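Side-chain contacts in GCN5-related N-acetyltransferase (Brucella melitensis biovar Abortus 2308, PDB 3TCV), which probably transfers an acetyl group from acetyl-CoA to an amine, perhaps the N-terminal serine or alanine of a protein: residues P79-R82 against A83-E86; T238-E241 against F242-G246. All blocks are in the same frame, centred on the assembly; numbering follows the deposited sequence.

Contact 1 of 2, residues P79-R82 against A83-E86; sequences PATR and AEFE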
loop_
_atom_site.group_PDB
_atom_site.type_symbol
_atom_site.label_atom_id
_atom_site.label_comp_id
_atom_site.label_asym_id
_atom_site.label_seq_id
_atom_site.Cartn_x
_atom_site.Cartn_y
_atom_site.Cartn_z
ATOM N N PRO B 79 21.966 12.560 11.624
ATOM C CA PRO B 79 23.351 12.597 11.180
ATOM C C PRO B 79 24.300 12.956 12.326
ATOM O O PRO B 79 24.034 13.900 13.074
ATOM C CB PRO B 79 23.349 13.698 10.123
ATOM C CG PRO B 79 22.240 14.596 10.533
ATOM C CD PRO B 79 21.182 13.700 11.120
ATOM N N ALA B 80 25.410 12.229 12.433
ATOM C CA ALA B 80 26.411 12.463 13.484
ATOM C C ALA B 80 27.286 13.671 13.158
ATOM O O ALA B 80 27.719 14.380 14.064
ATOM C CB ALA B 80 27.279 11.218 13.700
ATOM N N THR B 81 27.535 13.898 11.866
ATOM C CA THR B 81 28.347 15.016 11.393
ATOM C C THR B 81 27.735 15.559 10.110
ATOM O O THR B 81 26.952 14.876 9.456
ATOM C CB THR B 81 29.802 14.596 11.044
ATOM O OG1 THR B 81 29.807 13.838 9.835
ATOM C CG2 THR B 81 30.452 13.748 12.148
ATOM N N ARG B 82 28.103 16.789 9.751
ATOM C CA ARG B 82 27.664 17.379 8.501
ATOM C C ARG B 82 28.095 16.566 7.287
ATOM O O ARG B 82 27.314 16.362 6.366
ATOM C CB ARG B 82 28.173 18.824 8.390
ATOM C CG ARG B 82 27.848 19.504 7.079
ATOM C CD ARG B 82 26.358 19.799 6.956
ATOM N NE ARG B 82 26.027 20.327 5.647
ATOM C CZ ARG B 82 25.873 19.608 4.543
ATOM N NH1 ARG B 82 26.046 18.293 4.542
ATOM N NH2 ARG B 82 25.576 20.217 3.409
ATOM N N ALA B 83 29.342 16.094 7.282
ATOM C CA ALA B 83 29.809 15.272 6.177
ATOM C C ALA B 83 28.975 13.991 6.042
ATOM O O ALA B 83 28.655 13.572 4.943
ATOM C CB ALA B 83 31.289 14.943 6.324
ATOM N N GLU B 84 28.608 13.384 7.172
ATOM C CA GLU B 84 27.857 12.127 7.147
ATOM C C GLU B 84 26.420 12.303 6.659
ATOM O O GLU B 84 25.797 11.334 6.244
ATOM C CB GLU B 84 27.893 11.436 8.527
ATOM C CG GLU B 84 29.218 10.717 8.801
ATOM C CD GLU B 84 29.291 10.021 10.165
ATOM O OE1 GLU B 84 28.442 10.262 11.035
ATOM O OE2 GLU B 84 30.222 9.223 10.374
ATOM N N PHE B 85 25.930 13.534 6.694
ATOM C CA PHE B 85 24.577 13.868 6.254
ATOM C C PHE B 85 24.476 13.955 4.728
ATOM O O PHE B 85 23.403 13.774 4.143
ATOM C CB PHE B 85 24.185 15.203 6.898
ATOM C CG PHE B 85 22.758 15.622 6.674
ATOM C CD1 PHE B 85 21.716 14.771 7.018
ATOM C CD2 PHE B 85 22.460 16.892 6.203
ATOM C CE1 PHE B 85 20.397 15.159 6.862
ATOM C CE2 PHE B 85 21.146 17.291 6.032
ATOM C CZ PHE B 85 20.113 16.425 6.374
ATOM N N GLU B 86 25.602 14.237 4.079
ATOM C CA GLU B 86 25.565 14.551 2.655
ATOM C C GLU B 86 24.967 13.470 1.748
ATOM O O GLU B 86 24.199 13.809 0.868
ATOM C CB GLU B 86 26.954 14.979 2.135
ATOM C CG GLU B 86 26.889 15.724 0.801
ATOM C CD GLU B 86 26.225 17.098 0.866
ATOM O OE1 GLU B 86 26.188 17.741 1.935
ATOM O OE2 GLU B 86 25.736 17.582 -0.193
HETATM O O HOH W 1 25.694 9.947 11.018
#

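Contact 2 of 2, residues T238-E241 against F242-G246; sequences TLQE and FRDLG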
loop_
_atom_site.group_PDB
_atom_site.type_symbol
_atom_site.label_atom_id
_atom_site.label_comp_id
_atom_site.label_asym_id
_atom_site.label_seq_id
_atom_site.Cartn_x
_atom_site.Cartn_y
_atom_site.Cartn_z
ATOM N N THR B 238 -8.491 25.351 19.249
ATOM C CA THR B 238 -7.676 24.304 18.629
ATOM C C THR B 238 -8.232 23.920 17.248
ATOM O O THR B 238 -9.390 24.213 16.919
ATOM C CB THR B 238 -7.654 23.027 19.482
ATOM O OG1 THR B 238 -8.959 22.458 19.492
ATOM C CG2 THR B 238 -7.216 23.285 20.919
ATOM N N LEU B 239 -7.411 23.251 16.458
ATOM C CA LEU B 239 -7.807 22.783 15.127
ATOM C C LEU B 239 -8.982 21.804 15.204
ATOM O O LEU B 239 -9.922 21.920 14.431
ATOM C CB LEU B 239 -6.611 22.182 14.341
ATOM C CG LEU B 239 -6.868 21.760 12.892
ATOM C CD1 LEU B 239 -7.524 22.862 12.048
ATOM C CD2 LEU B 239 -5.627 21.228 12.177
ATOM N N GLN B 240 -8.969 20.891 16.173
ATOM C CA GLN B 240 -10.107 19.998 16.388
ATOM C C GLN B 240 -11.384 20.767 16.741
ATOM O O GLN B 240 -12.480 20.408 16.302
ATOM C CB GLN B 240 -9.812 18.953 17.472
ATOM C CG GLN B 240 -10.933 17.966 17.752
ATOM C CD GLN B 240 -11.173 16.965 16.639
ATOM O OE1 GLN B 240 -10.300 16.161 16.330
ATOM N NE2 GLN B 240 -12.349 17.009 16.026
ATOM N N GLU B 241 -11.240 21.825 17.530
ATOM C CA GLU B 241 -12.387 22.671 17.867
ATOM C C GLU B 241 -13.003 23.314 16.617
ATOM O O GLU B 241 -14.207 23.279 16.447
ATOM C CB GLU B 241 -12.013 23.709 18.924
ATOM C CG GLU B 241 -11.899 23.090 20.306
ATOM C CD GLU B 241 -11.203 23.964 21.343
ATOM O OE1 GLU B 241 -10.611 25.007 20.998
ATOM O OE2 GLU B 241 -11.239 23.584 22.528
ATOM N N PHE B 242 -12.185 23.873 15.735
ATOM C CA PHE B 242 -12.706 24.458 14.491
ATOM C C PHE B 242 -13.370 23.406 13.587
ATOM O O PHE B 242 -14.400 23.653 12.974
ATOM C CB PHE B 242 -11.601 25.193 13.732
ATOM C CG PHE B 242 -11.341 26.588 14.241
ATOM C CD1 PHE B 242 -12.296 27.597 14.052
ATOM C CD2 PHE B 242 -10.156 26.913 14.894
ATOM C CE1 PHE B 242 -12.074 28.901 14.530
ATOM C CE2 PHE B 242 -9.940 28.210 15.360
ATOM C CZ PHE B 242 -10.883 29.195 15.155
ATOM N N ARG B 243 -12.782 22.217 13.520
ATOM C CA ARG B 243 -13.371 21.155 12.726
ATOM C C ARG B 243 -14.726 20.752 13.311
ATOM O O ARG B 243 -15.693 20.513 12.578
ATOM C CB ARG B 243 -12.388 19.952 12.624
ATOM C CG ARG B 243 -11.157 20.236 11.752
ATOM C CD ARG B 243 -10.061 19.166 11.841
ATOM N NE ARG B 243 -10.697 17.844 11.879
ATOM C CZ ARG B 243 -10.511 16.926 12.825
ATOM N NH1 ARG B 243 -11.229 15.811 12.769
ATOM N NH2 ARG B 243 -9.600 17.092 13.794
ATOM N N ASP B 244 -14.811 20.685 14.640
ATOM C CA ASP B 244 -16.077 20.388 15.303
ATOM C C ASP B 244 -17.138 21.433 14.969
ATOM O O ASP B 244 -18.315 21.111 14.829
ATOM C CB ASP B 244 -15.904 20.412 16.826
ATOM C CG ASP B 244 -15.345 19.123 17.402
ATOM O OD1 ASP B 244 -15.036 18.174 16.642
ATOM O OD2 ASP B 244 -15.274 19.090 18.661
ATOM N N LEU B 245 -16.721 22.687 14.900
ATOM C CA LEU B 245 -17.646 23.790 14.669
ATOM C C LEU B 245 -18.241 23.787 13.263
ATOM O O LEU B 245 -19.381 24.201 13.080
ATOM C CB LEU B 245 -16.982 25.131 14.957
ATOM C CG LEU B 245 -16.690 25.457 16.427
ATOM C CD1 LEU B 245 -15.751 26.656 16.527
ATOM C CD2 LEU B 245 -17.986 25.656 17.210
ATOM N N GLY B 246 -17.484 23.315 12.288
ATOM C CA GLY B 246 -17.948 23.244 10.906
ATOM C C GLY B 246 -18.251 24.630 10.342
ATOM O O GLY B 246 -19.007 24.726 9.360
ATOM O OXT GLY B 246 -17.760 25.661 10.850
HETATM O O HOH W 2 -10.224 13.574 14.251
#

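Contact 1 of 2, residues P79-R82 against A83-E86
Arg82 reaches forward by one helical turn and takes hold of Glu86 with the far end of its guanidinium. NH1 and NH2 of Arg82 both point at the same carboxylate oxygen, Glu86 OE1, at 2.7 Å and 2.9 Å, and meet it nearly along its C-O bond. The guanidinium and carboxylate planes lie only 19° apart, so the salt bridge is almost flat. The arginine starts with CG anti to its own N (chi1 176°) and bends at chi2, which carries the head group forward to Glu86, four residues on. Its NE is engaged by Asp56 of helix 51-61; with Asp56 at NE and Glu86 at the NH1/NH2 end, two acids probably share its charge, and the two grips limit the group's rotation.

Phe85 stands beside Pro79, pointing the same way, with Arg82 NH1 at the edge of its ring. Pro79 CG lies 3.6 Å from Phe85 CD1, and both residues rest on Phe59 of helix 51-61.

Glu84 closes the turn at its start: its N donates to Thr81 OG1 at 3.0 Å with an N-H...O angle of 154°. Its extended side chain runs back past the threonine to Ala80, where a water joins Glu84 OE1 to Ala80 N. This is a threonine N-cap opening helix 82-94, followed by an i to i+4 salt bridge in the first turn, within the GNAT domain.

Contact 2 of 2, residues T238-E241 against F242-G246
Gln240 lies between Arg243 and Asp244, and its amide serves both. Gln240 OE1 accepts a weak bond from Arg243 NH2 at 2.8 Å, while NE2 donates to Asp244 OD1 at 3.0 Å. Asp244 OD1 lies close to the amide plane of Gln240, whereas NE2 meets the carboxylate from above its plane, 46° out. Against Arg243 the amide is turned by 69°, with NE2 over one face of the guanidinium. A water held by Arg243 NH1 also reaches Gln240 OE1, weakly. The glutamine gets there by bending at chi2 (70°), which folds the amide forward along the helix.

Behind these groups stand the main-chain bonds of the helix, such as Asp244 N to Gln240 O at 2.9 Å. Arg243 lays its side chain on Leu216 and Ala219 of helix 213-224, and Phe242 packs on Ala222 and Trp223 of the same helix. At the helix start, Thr238, the N-cap, and Glu241 exchange bonds: Glu241 N donates to Thr238 OG1, and Thr238 N donates to Glu241 OE1 at 2.8 Å. This reciprocal pair is a capping box, here starting the short C-terminal helix 239-245.

Contact 1 opens a surface helix, and contact 2 takes in a whole short one; they lie on opposite sides of the chain's centre. Their own centres are 41 Å apart, and the nearest atoms are about 27 Å from each other, so neither touches the other. Contact 1 comes first along the chain, opening helix 82-94 just before strand 99-105 enters the mixed sheet. Contact 2 forms the last helix, 239-245, after all the sheet strands have been laid down. The first packs one helix of the GNAT domain on another, 82-94 on 51-61; the second lays the chain's last helix against helix 213-224.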